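Long-range contacts in aminopeptidase C (Lactobacillus rhamnosus, PDB 4K7C), which probably removes single residues from the amino end of peptides, as a papain-like cysteine aminopeptidase of the bleomycin hydrolase type: residues Ser125-Phe130 / Ala437-Met442; Ser262-Pro267 / His293-Ile298; Ala266-Lys271 / Thr350-Leu355; Gly358-Thr363 / Asp405-Gln410. One frame throughout, in Å; residues are numbered along the deposited sequence. Where two conformers were deposited one is given.

Contact 1: Ser125-Phe130 / Ala437-Met442; sequences SRKVAF and APWDPM
The guanidinium of Arg126 lies flat on the indole of Trp439, with the two planes 6° apart and their centres separated by 3.6 Å. This stack is also a cation-pi pair, because Arg126 CZ sits over the face of the five-membered ring, 3.7 Å from its centroid. Behind it the arginine chain runs extended, CG anti to the backbone N (chi1 -165°), which carries CD over the six-membered ring in a CH-pi contact. Both Arg126 NH2 and Trp439 NE1 are donors, and they meet by stacking alone; NH1 instead bonds the backbone O of Asp124 of the second subunit. Ala437 CB and Pro438 CD lie over the opposite face of the indole, toward its rim.

Apolar contacts accompany the stack. Lys127 CG reaches the rim of the indole near its plane, 3.7 Å from Trp439 CZ3, while its ammonium goes on to a salt bridge with Glu280. Elsewhere Phe130 CE2 packs 3.6 Å from Pro438 CB, an off-centre CH-pi contact, and Phe130 CE1 lies 4.0 Å from Trp439 CB.

Backbone bonding sets up the corner that carries these groups: Asp440 N bonds Ala437 O at 2.9 Å. The result is a type I beta turn whose two middle residues, Pro438 and Trp439, meet the start of helix 126-133, beside a subunit boundary of the six-chain assembly.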
# COMPACT_ATOMS: atom_id res chain seq x y z
N SER A 125 8.70 12.32 48.94
CA SER A 125 7.36 12.23 49.52
C SER A 125 6.33 11.89 48.42
O SER A 125 6.53 12.15 47.29
CB SER A 125 7.00 13.51 50.24
OG SER A 125 6.89 14.60 49.34
N ARG A 126 5.25 11.25 48.78
CA ARG A 126 4.28 10.81 47.82
C ARG A 126 3.73 11.95 46.95
O ARG A 126 3.57 11.79 45.73
CB ARG A 126 3.18 10.08 48.54
CG ARG A 126 2.29 9.26 47.60
CD ARG A 126 1.30 8.47 48.41
NE ARG A 126 0.45 7.70 47.53
CZ ARG A 126 -0.53 6.92 47.94
NH1 ARG A 126 -0.87 6.87 49.23
NH2 ARG A 126 -1.22 6.26 47.07
N LYS A 127 3.47 13.11 47.53
CA LYS A 127 2.87 14.18 46.74
C LYS A 127 3.92 14.83 45.81
O LYS A 127 3.57 15.25 44.70
CB LYS A 127 2.23 15.23 47.69
CG LYS A 127 0.91 14.82 48.27
CD LYS A 127 0.43 15.95 49.21
CE LYS A 127 -0.70 15.51 50.12
NZ LYS A 127 -1.14 16.68 50.97
N VAL A 128 5.17 14.96 46.24
CA VAL A 128 6.21 15.57 45.39
C VAL A 128 6.48 14.58 44.25
O VAL A 128 6.52 14.95 43.07
CB VAL A 128 7.49 16.01 46.13
CG1 VAL A 128 8.53 16.49 45.15
CG2 VAL A 128 7.08 17.12 47.13
N ALA A 129 6.51 13.28 44.61
CA ALA A 129 6.77 12.26 43.56
C ALA A 129 5.66 12.28 42.54
O ALA A 129 5.94 12.14 41.35
CB ALA A 129 6.89 10.88 44.13
N PHE A 130 4.43 12.45 42.98
CA PHE A 130 3.25 12.46 42.04
C PHE A 130 3.28 13.62 41.05
O PHE A 130 3.06 13.45 39.84
CB PHE A 130 2.00 12.51 42.90
CG PHE A 130 0.74 12.50 42.10
CD1 PHE A 130 0.24 11.33 41.64
CD2 PHE A 130 0.12 13.68 41.79
CE1 PHE A 130 -0.91 11.31 40.89
CE2 PHE A 130 -1.04 13.68 41.05
CZ PHE A 130 -1.53 12.49 40.59
N ALA A 437 -7.49 12.93 47.64
CA ALA A 437 -6.06 12.84 47.42
C ALA A 437 -5.69 13.02 45.92
O ALA A 437 -6.42 12.72 45.04
CB ALA A 437 -5.55 11.46 47.93
N PRO A 438 -4.45 13.47 45.60
CA PRO A 438 -4.09 13.77 44.19
C PRO A 438 -4.25 12.59 43.20
O PRO A 438 -4.54 12.76 41.99
CB PRO A 438 -2.62 14.20 44.29
CG PRO A 438 -2.48 14.73 45.68
CD PRO A 438 -3.41 13.93 46.55
N TRP A 439 -3.98 11.41 43.75
CA TRP A 439 -3.91 10.12 43.03
C TRP A 439 -5.28 9.45 43.15
O TRP A 439 -5.44 8.28 42.82
CB TRP A 439 -2.81 9.23 43.71
CG TRP A 439 -2.82 9.25 45.20
CD1 TRP A 439 -3.62 8.56 46.05
CD2 TRP A 439 -2.01 10.08 46.01
NE1 TRP A 439 -3.36 8.91 47.37
CE2 TRP A 439 -2.32 9.79 47.37
CE3 TRP A 439 -1.01 11.01 45.74
CZ2 TRP A 439 -1.73 10.49 48.42
CZ3 TRP A 439 -0.40 11.64 46.79
CH2 TRP A 439 -0.77 11.40 48.10
N ASP A 440 -6.28 10.16 43.67
CA ASP A 440 -7.67 9.62 43.57
C ASP A 440 -8.07 9.27 42.16
O ASP A 440 -7.72 9.96 41.20
CB ASP A 440 -8.71 10.61 44.15
CG ASP A 440 -10.06 9.94 44.43
OD1 ASP A 440 -10.91 9.90 43.50
OD2 ASP A 440 -10.25 9.56 45.60
N PRO A 441 -8.91 8.19 41.98
CA PRO A 441 -9.27 7.94 40.62
C PRO A 441 -10.07 8.98 39.93
O PRO A 441 -10.05 9.00 38.74
CB PRO A 441 -10.14 6.69 40.67
CG PRO A 441 -10.19 6.28 42.05
CD PRO A 441 -9.21 7.04 42.85
N MSE A 442 -10.83 9.79 40.64
CA MSE A 442 -11.58 10.88 39.99
C MSE A 442 -10.73 12.11 39.69
O MSE A 442 -11.27 13.14 39.24
CB MSE A 442 -12.69 11.26 40.99
CG MSE A 442 -13.82 10.21 41.10
SE MSE A 442 -14.78 9.66 39.55
CE MSE A 442 -14.06 7.83 39.43

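Contact 2: Ser262-Pro267 / His293-Ile298; sequences SIINAP and HLNLDI
Ile264 lays its CG2 methyl over the face of the His293 imidazole, 3.9 Å from the ring centroid. At the ring's edge ND1 and Ser262 OG share an in-plane hydrogen bond of 2.6 Å. Strands 260-264 and 293-295 run side by side in a short parallel ladder: Leu294 N bonds Ser262 O, Ile264 N bonds Leu294 O, and Leu296 N bonds Ile264 O.

Where the ladder ends, two asparagines take over. The amide of Asn295 pairs with the backbone of Ala266, OD1 accepting from Ala266 N at 2.9 Å and ND2 giving to Ala266 O from above the carbonyl plane. Asn265 answers from 262-267: its ND2 donates to Leu296 O at 2.8 Å, on a lone pair in the carbonyl plane, and to a water that also accepts from Ile298 N. Since its OD1 accepts from Lys351, this amide too is held at both ends.

On the face bearing Ile263 and Leu294, Ile263 CG2 meets Leu296 CD1 at 3.7 Å, and Phe301 and Leu304 of helix 298-310 pack on Ile263. Ile264 turns instead to Gln410 and Met442, a selenomethionine. Strand 408-414 flanks 260-264 antiparallel, and 275-279 likewise flanks 293-295.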
# COMPACT_ATOMS: atom_id res chain seq x y z
N SER A 262 -20.42 19.22 36.91
CA SER A 262 -19.78 17.92 36.78
C SER A 262 -20.42 17.01 37.79
O SER A 262 -20.41 17.30 38.98
CB SER A 262 -18.30 18.01 36.96
OG SER A 262 -17.74 16.68 36.94
N ILE A 263 -20.98 15.92 37.30
CA ILE A 263 -21.60 14.87 38.12
C ILE A 263 -20.80 13.61 37.97
O ILE A 263 -20.43 13.26 36.82
CB ILE A 263 -23.05 14.73 37.67
CG1 ILE A 263 -23.76 16.09 38.04
CG2 ILE A 263 -23.73 13.61 38.41
CD1 ILE A 263 -25.12 16.19 37.52
N ILE A 264 -20.50 12.96 39.10
CA ILE A 264 -19.77 11.66 39.05
C ILE A 264 -20.61 10.58 39.65
O ILE A 264 -21.60 10.87 40.34
CB ILE A 264 -18.38 11.72 39.71
CG1 ILE A 264 -18.42 12.04 41.21
CG2 ILE A 264 -17.52 12.69 38.95
CD1 ILE A 264 -17.10 11.99 41.96
N ASN A 265 -20.24 9.31 39.36
CA ASN A 265 -20.82 8.16 40.02
C ASN A 265 -19.64 7.30 40.42
O ASN A 265 -19.12 6.52 39.60
CB ASN A 265 -21.74 7.39 39.11
CG ASN A 265 -22.24 6.15 39.74
OD1 ASN A 265 -22.03 5.04 39.27
ND2 ASN A 265 -22.98 6.33 40.87
N ALA A 266 -19.19 7.47 41.66
CA ALA A 266 -18.09 6.76 42.19
C ALA A 266 -18.59 6.09 43.51
O ALA A 266 -18.66 6.75 44.57
CB ALA A 266 -16.98 7.70 42.40
N PRO A 267 -19.06 4.85 43.42
CA PRO A 267 -19.84 4.25 44.49
C PRO A 267 -18.97 3.63 45.60
O PRO A 267 -19.17 2.50 46.01
CB PRO A 267 -20.66 3.21 43.78
CG PRO A 267 -19.75 2.76 42.64
CD PRO A 267 -19.16 4.06 42.16
N HIS A 293 -16.96 18.03 41.64
CA HIS A 293 -17.75 16.94 41.23
C HIS A 293 -18.84 16.68 42.29
O HIS A 293 -18.52 16.57 43.47
CB HIS A 293 -16.90 15.65 41.15
CG HIS A 293 -15.80 15.68 40.15
ND1 HIS A 293 -16.03 15.93 38.81
CD2 HIS A 293 -14.50 15.34 40.25
CE1 HIS A 293 -14.88 15.84 38.15
NE2 HIS A 293 -13.93 15.51 39.01
N LEU A 294 -20.05 16.54 41.83
CA LEU A 294 -21.21 16.10 42.63
C LEU A 294 -21.43 14.59 42.40
O LEU A 294 -21.80 14.17 41.28
CB LEU A 294 -22.45 16.88 42.21
CG LEU A 294 -23.81 16.56 42.76
CD1 LEU A 294 -23.73 16.82 44.25
CD2 LEU A 294 -24.87 17.38 42.08
N ASN A 295 -21.20 13.81 43.45
CA ASN A 295 -21.41 12.38 43.38
C ASN A 295 -22.84 12.00 43.60
O ASN A 295 -23.43 12.37 44.63
CB ASN A 295 -20.57 11.70 44.44
CG ASN A 295 -20.29 10.25 44.08
OD1 ASN A 295 -20.37 9.86 42.90
ND2 ASN A 295 -20.01 9.46 45.06
N LEU A 296 -23.42 11.27 42.64
CA LEU A 296 -24.78 10.80 42.70
C LEU A 296 -24.85 9.32 42.32
O LEU A 296 -23.99 8.83 41.55
CB LEU A 296 -25.64 11.57 41.72
CG LEU A 296 -25.72 13.08 41.97
CD1 LEU A 296 -26.53 13.69 40.87
CD2 LEU A 296 -26.37 13.37 43.35
N ASP A 297 -25.90 8.66 42.81
CA ASP A 297 -26.20 7.28 42.45
C ASP A 297 -26.46 7.17 40.94
O ASP A 297 -26.88 8.12 40.29
CB ASP A 297 -27.42 6.78 43.21
CG ASP A 297 -28.67 7.41 42.74
OD1 ASP A 297 -28.90 8.58 43.08
OD2 ASP A 297 -29.44 6.75 42.02
N ILE A 298 -26.26 5.98 40.41
CA ILE A 298 -26.28 5.75 38.96
C ILE A 298 -27.65 5.95 38.39
O ILE A 298 -27.73 6.49 37.33
CB ILE A 298 -25.69 4.34 38.56
CG1 ILE A 298 -25.41 4.21 37.04
CG2 ILE A 298 -26.63 3.24 39.01
CD1 ILE A 298 -24.45 5.29 36.54
O HOH W 1 -24.81 4.21 42.17

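Contact 3: Ala266-Lys271 / Thr350-Leu355; sequences APTADK and TKAERL
With chi1 at 54°, Thr268 sets OG1 between its backbone N and carbonyl carbon and puts CG2 anti to the carbonyl carbon, against helix 351-356. That methyl comes 3.7 Å from Ala352 O and 3.9 Å from Ala352 CB, and it also touches Leu355 CB. From the helix, Lys351 extends with CG anti to the backbone N (chi1 -172°); its methylenes thereby meet the CG-CD end of Pro267, the two side chains crossing at about a right angle, with Lys351 CG 4.0 Å from Pro267 CG. Its NZ bonds Asn265 OD1, just before the loop. Leu355 CD1 lies beside the lysine, touching Pro267 CD and Ala266 CA. Pro267 is the centre of an inverse gamma turn, and its carbonyl O meets the Ala352 methyl.

The hydroxyl of Thr268 serves its own loop, donating to Asp270 OD1 at 2.7 Å across the type I turn from Thr268 to Lys271. Asp270 OD2 receives Lys271 NZ on its syn side in a 2.9 Å salt bridge, and Asp440 shares the ammonium. With an alanine in place of Thr268, Asp270 OD1 would probably lose its hydroxyl donor and a gap would open beside Ala352 and Leu355. The helix start is equally self-contained, Thr350 and Glu353 forming a capping box in which Glu353 N bonds Thr350 OG1 at 3.0 Å.

A glycerol, probably from the crystallisation liquor, lies about 3 Å from the Ala352 side chain. The Thr268 hydroxyl and the capping box bond within their own segments, and the direct join between loop and helix is apolar.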
# COMPACT_ATOMS: atom_id res chain seq x y z
N ALA A 266 -19.19 7.47 41.66
CA ALA A 266 -18.09 6.76 42.19
C ALA A 266 -18.59 6.09 43.51
O ALA A 266 -18.66 6.75 44.57
CB ALA A 266 -16.98 7.70 42.40
N PRO A 267 -19.06 4.85 43.42
CA PRO A 267 -19.84 4.25 44.49
C PRO A 267 -18.97 3.63 45.60
O PRO A 267 -19.17 2.50 46.01
CB PRO A 267 -20.66 3.21 43.78
CG PRO A 267 -19.75 2.76 42.64
CD PRO A 267 -19.16 4.06 42.16
N THR A 268 -18.02 4.38 46.07
CA THR A 268 -17.05 3.88 47.03
C THR A 268 -17.36 4.45 48.39
O THR A 268 -18.10 5.45 48.54
CB THR A 268 -15.62 4.16 46.58
OG1 THR A 268 -15.44 5.54 46.29
CG2 THR A 268 -15.27 3.28 45.33
N ALA A 269 -16.85 3.79 49.41
CA ALA A 269 -17.24 4.15 50.80
C ALA A 269 -16.77 5.56 51.22
O ALA A 269 -17.42 6.20 52.05
CB ALA A 269 -16.71 3.10 51.76
N ASP A 270 -15.66 6.03 50.69
CA ASP A 270 -15.15 7.36 51.02
C ASP A 270 -15.94 8.50 50.34
O ASP A 270 -15.61 9.67 50.54
CB ASP A 270 -13.66 7.47 50.62
CG ASP A 270 -13.43 7.35 49.09
OD1 ASP A 270 -14.06 6.46 48.43
OD2 ASP A 270 -12.55 8.11 48.53
N LYS A 271 -16.91 8.17 49.47
CA LYS A 271 -17.62 9.17 48.66
C LYS A 271 -19.13 9.08 48.78
O LYS A 271 -19.83 8.69 47.83
CB LYS A 271 -17.17 9.07 47.20
CG LYS A 271 -15.71 9.26 47.03
CD LYS A 271 -15.30 9.07 45.57
CE LYS A 271 -13.85 9.53 45.32
NZ LYS A 271 -12.79 8.57 45.70
N THR A 350 -17.08 -5.45 41.04
CA THR A 350 -18.01 -4.38 41.08
C THR A 350 -17.31 -3.06 40.69
O THR A 350 -16.10 -2.94 40.70
CB THR A 350 -18.57 -4.18 42.54
OG1 THR A 350 -17.53 -3.70 43.40
CG2 THR A 350 -19.25 -5.49 43.13
N LYS A 351 -18.12 -2.03 40.43
CA LYS A 351 -17.61 -0.71 40.04
C LYS A 351 -16.77 -0.16 41.18
O LYS A 351 -15.68 0.35 40.96
CB LYS A 351 -18.80 0.18 39.68
CG LYS A 351 -18.42 1.52 39.08
CD LYS A 351 -19.62 2.23 38.56
CE LYS A 351 -19.28 3.48 37.80
NZ LYS A 351 -20.54 4.00 37.14
N ALA A 352 -17.23 -0.31 42.42
CA ALA A 352 -16.43 0.14 43.56
C ALA A 352 -15.11 -0.58 43.67
O ALA A 352 -14.07 -0.01 44.02
CB ALA A 352 -17.21 -0.05 44.85
N GLU A 353 -15.15 -1.91 43.53
CA GLU A 353 -13.88 -2.68 43.59
C GLU A 353 -12.94 -2.26 42.45
O GLU A 353 -11.74 -2.14 42.68
CB GLU A 353 -14.15 -4.16 43.47
CG GLU A 353 -14.82 -4.73 44.70
CD GLU A 353 -15.36 -6.12 44.51
OE1 GLU A 353 -15.55 -6.60 43.36
OE2 GLU A 353 -15.65 -6.76 45.53
N ARG A 354 -13.46 -2.06 41.21
CA ARG A 354 -12.54 -1.64 40.15
C ARG A 354 -11.86 -0.30 40.40
O ARG A 354 -10.70 -0.14 40.16
CB ARG A 354 -13.24 -1.58 38.81
CG ARG A 354 -13.77 -2.88 38.29
CD ARG A 354 -14.10 -2.74 36.80
NE ARG A 354 -15.00 -3.76 36.31
CZ ARG A 354 -16.32 -3.74 36.43
NH1 ARG A 354 -17.01 -2.65 36.87
NH2 ARG A 354 -16.97 -4.76 35.92
N LEU A 355 -12.58 0.65 41.03
CA LEU A 355 -11.95 1.91 41.43
C LEU A 355 -10.93 1.71 42.49
O LEU A 355 -9.84 2.26 42.39
CB LEU A 355 -13.03 2.96 41.93
CG LEU A 355 -13.99 3.43 40.77
CD1 LEU A 355 -15.23 4.17 41.20
CD2 LEU A 355 -13.22 4.34 39.83

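Contact 4: Gly358-Thr363 / Asp405-Gln410; sequences GESLMT and DQFVYQ
Ser360 OG is gripped by two groups: Tyr409 OH, 2.6 Å away in a hydrogen bond at the edge of the phenol ring, and a carboxylate oxygen of Asp320. Tyr409 and Gln410 together face Gly318 in a classic beta bulge at the start of strand 408-414, part of the beta-rich region of this papain-like fold. The serine oxygen reaches the phenol because it stands anti to the backbone N (chi1 -167°).

Farther along, the Leu361-Met362 peptide approaches the ring obliquely, with Leu361 C 3.6 Å from Tyr409 CE2 and Met362 N 3.7 Å from Tyr409 CD2. The tyrosine therefore touches three consecutive residues of the loop. A phenylalanine here would remove the hydroxyl, probably leaving Ser360 OG without one of its two polar partners and freer to turn.

The loop leaves helix 351-356 through a Schellman motif, with Gly358 as its C-prime residue at positive phi. Just after it, Glu359 forms a salt bridge to Arg181 of the second subunit. The selenium of Met362, a selenomethionine, meets the end of Gln410, but both residues have two deposited conformers and little can rest on that pair.

Gln406 CB covers a face of the Phe407 ring over its centre, while at the ring's edge Phe407 CD1 approaches Ser360 OG to 4.0 Å.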
# COMPACT_ATOMS: atom_id res chain seq x y z
N GLY A 358 -7.77 -0.15 41.42
CA GLY A 358 -6.89 0.30 40.31
C GLY A 358 -7.14 -0.30 38.94
O GLY A 358 -6.36 -0.10 37.98
N GLU A 359 -8.24 -1.01 38.83
CA GLU A 359 -8.62 -1.67 37.60
C GLU A 359 -9.26 -0.68 36.60
O GLU A 359 -9.09 -0.86 35.43
CB GLU A 359 -9.57 -2.81 37.92
CG GLU A 359 -10.22 -3.53 36.70
CD GLU A 359 -9.25 -3.95 35.58
OE1 GLU A 359 -8.09 -4.22 35.85
OE2 GLU A 359 -9.74 -4.07 34.44
N SER A 360 -10.01 0.34 37.09
CA SER A 360 -10.75 1.22 36.19
C SER A 360 -10.79 2.61 36.74
O SER A 360 -10.78 2.79 37.93
CB SER A 360 -12.17 0.72 35.97
OG SER A 360 -12.87 1.33 34.89
N LEU A 361 -10.94 3.58 35.85
CA LEU A 361 -11.06 5.02 36.19
C LEU A 361 -11.38 5.72 34.86
O LEU A 361 -11.47 5.04 33.81
CB LEU A 361 -9.85 5.59 36.91
CG LEU A 361 -8.44 5.21 36.46
CD1 LEU A 361 -8.23 5.65 35.05
CD2 LEU A 361 -7.38 5.86 37.31
N MSE A 362 -11.74 7.01 34.85
CA MSE A 362 -11.98 7.71 33.55
C MSE A 362 -10.69 7.85 32.81
O MSE A 362 -9.70 8.28 33.37
CB MSE A 362 -12.62 9.14 33.64
CG MSE A 362 -12.44 9.93 32.33
SE MSE A 362 -13.24 11.75 32.52
CE MSE A 362 -13.38 12.51 30.78
N THR A 363 -10.69 7.45 31.55
CA THR A 363 -9.56 7.50 30.68
C THR A 363 -9.87 8.29 29.38
O THR A 363 -8.96 8.63 28.63
CB THR A 363 -9.08 6.11 30.27
OG1 THR A 363 -10.11 5.50 29.49
CG2 THR A 363 -8.74 5.25 31.50
N ASP A 405 -23.56 1.67 33.00
CA ASP A 405 -23.59 1.43 34.46
C ASP A 405 -22.24 1.19 35.06
O ASP A 405 -21.92 1.64 36.14
CB ASP A 405 -24.55 0.26 34.83
CG ASP A 405 -26.01 0.59 34.62
OD1 ASP A 405 -26.35 1.75 34.30
OD2 ASP A 405 -26.84 -0.34 34.73
N GLN A 406 -21.45 0.38 34.38
CA GLN A 406 -20.20 -0.01 34.92
C GLN A 406 -19.09 0.98 34.67
O GLN A 406 -18.25 1.19 35.53
CB GLN A 406 -19.75 -1.37 34.30
CG GLN A 406 -20.51 -2.66 34.59
CD GLN A 406 -20.80 -2.85 36.05
OE1 GLN A 406 -19.94 -2.71 36.94
NE2 GLN A 406 -22.01 -3.14 36.31
N PHE A 407 -19.03 1.57 33.46
CA PHE A 407 -17.82 2.19 33.00
C PHE A 407 -17.90 3.70 32.73
O PHE A 407 -16.87 4.32 32.44
CB PHE A 407 -17.20 1.46 31.77
CG PHE A 407 -16.88 0.04 32.06
CD1 PHE A 407 -16.02 -0.29 33.11
CD2 PHE A 407 -17.54 -0.98 31.44
CE1 PHE A 407 -15.74 -1.63 33.41
CE2 PHE A 407 -17.28 -2.32 31.76
CZ PHE A 407 -16.37 -2.63 32.75
N VAL A 408 -19.08 4.26 32.85
CA VAL A 408 -19.21 5.73 32.84
C VAL A 408 -19.12 6.27 34.27
O VAL A 408 -19.88 5.81 35.16
CB VAL A 408 -20.50 6.16 32.23
CG1 VAL A 408 -20.76 7.73 32.35
CG2 VAL A 408 -20.59 5.73 30.78
N TYR A 409 -18.22 7.24 34.46
CA TYR A 409 -17.97 7.84 35.74
C TYR A 409 -18.38 9.31 35.87
O TYR A 409 -18.54 9.74 37.00
CB TYR A 409 -16.54 7.75 36.13
CG TYR A 409 -16.01 6.30 36.19
CD1 TYR A 409 -16.24 5.53 37.28
CD2 TYR A 409 -15.23 5.76 35.16
CE1 TYR A 409 -15.83 4.21 37.38
CE2 TYR A 409 -14.74 4.44 35.28
CZ TYR A 409 -15.04 3.68 36.40
OH TYR A 409 -14.57 2.38 36.52
N GLN A 410 -18.59 10.01 34.75
CA GLN A 410 -18.89 11.43 34.81
C GLN A 410 -19.78 11.88 33.67
O GLN A 410 -19.65 11.39 32.55
CB GLN A 410 -17.60 12.20 34.64
CG GLN A 410 -16.55 12.01 35.68
CD GLN A 410 -15.43 12.95 35.40
OE1 GLN A 410 -14.42 13.04 36.14
NE2 GLN A 410 -15.58 13.65 34.29

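Contacts 2, 3 and 4 form a cluster with centres 10 or 11 Å apart; contact 1 lies 18 to 21 Å away. Lys351 ties the cluster together, its NZ 2.8 Å from Asn265 OD1 of contact 2 and 2.8 Å from Val408 O of contact 4. Asn265 N also lies 2.9 Å from Tyr409 O, joining neighbouring strands. Contact 1 is coupled through its tail: the salt bridge of Asp440 OD2 with Lys271 NZ spans 2.7 Å, and Met442 CE packs 3.6 Å from Leu355 CD2 and 3.8 Å from Tyr409 CD1. Beyond Met442 the chain ends at Ala446; in bleomycin hydrolase relatives this terminus enters the active-site cleft, consistent with a similar course here.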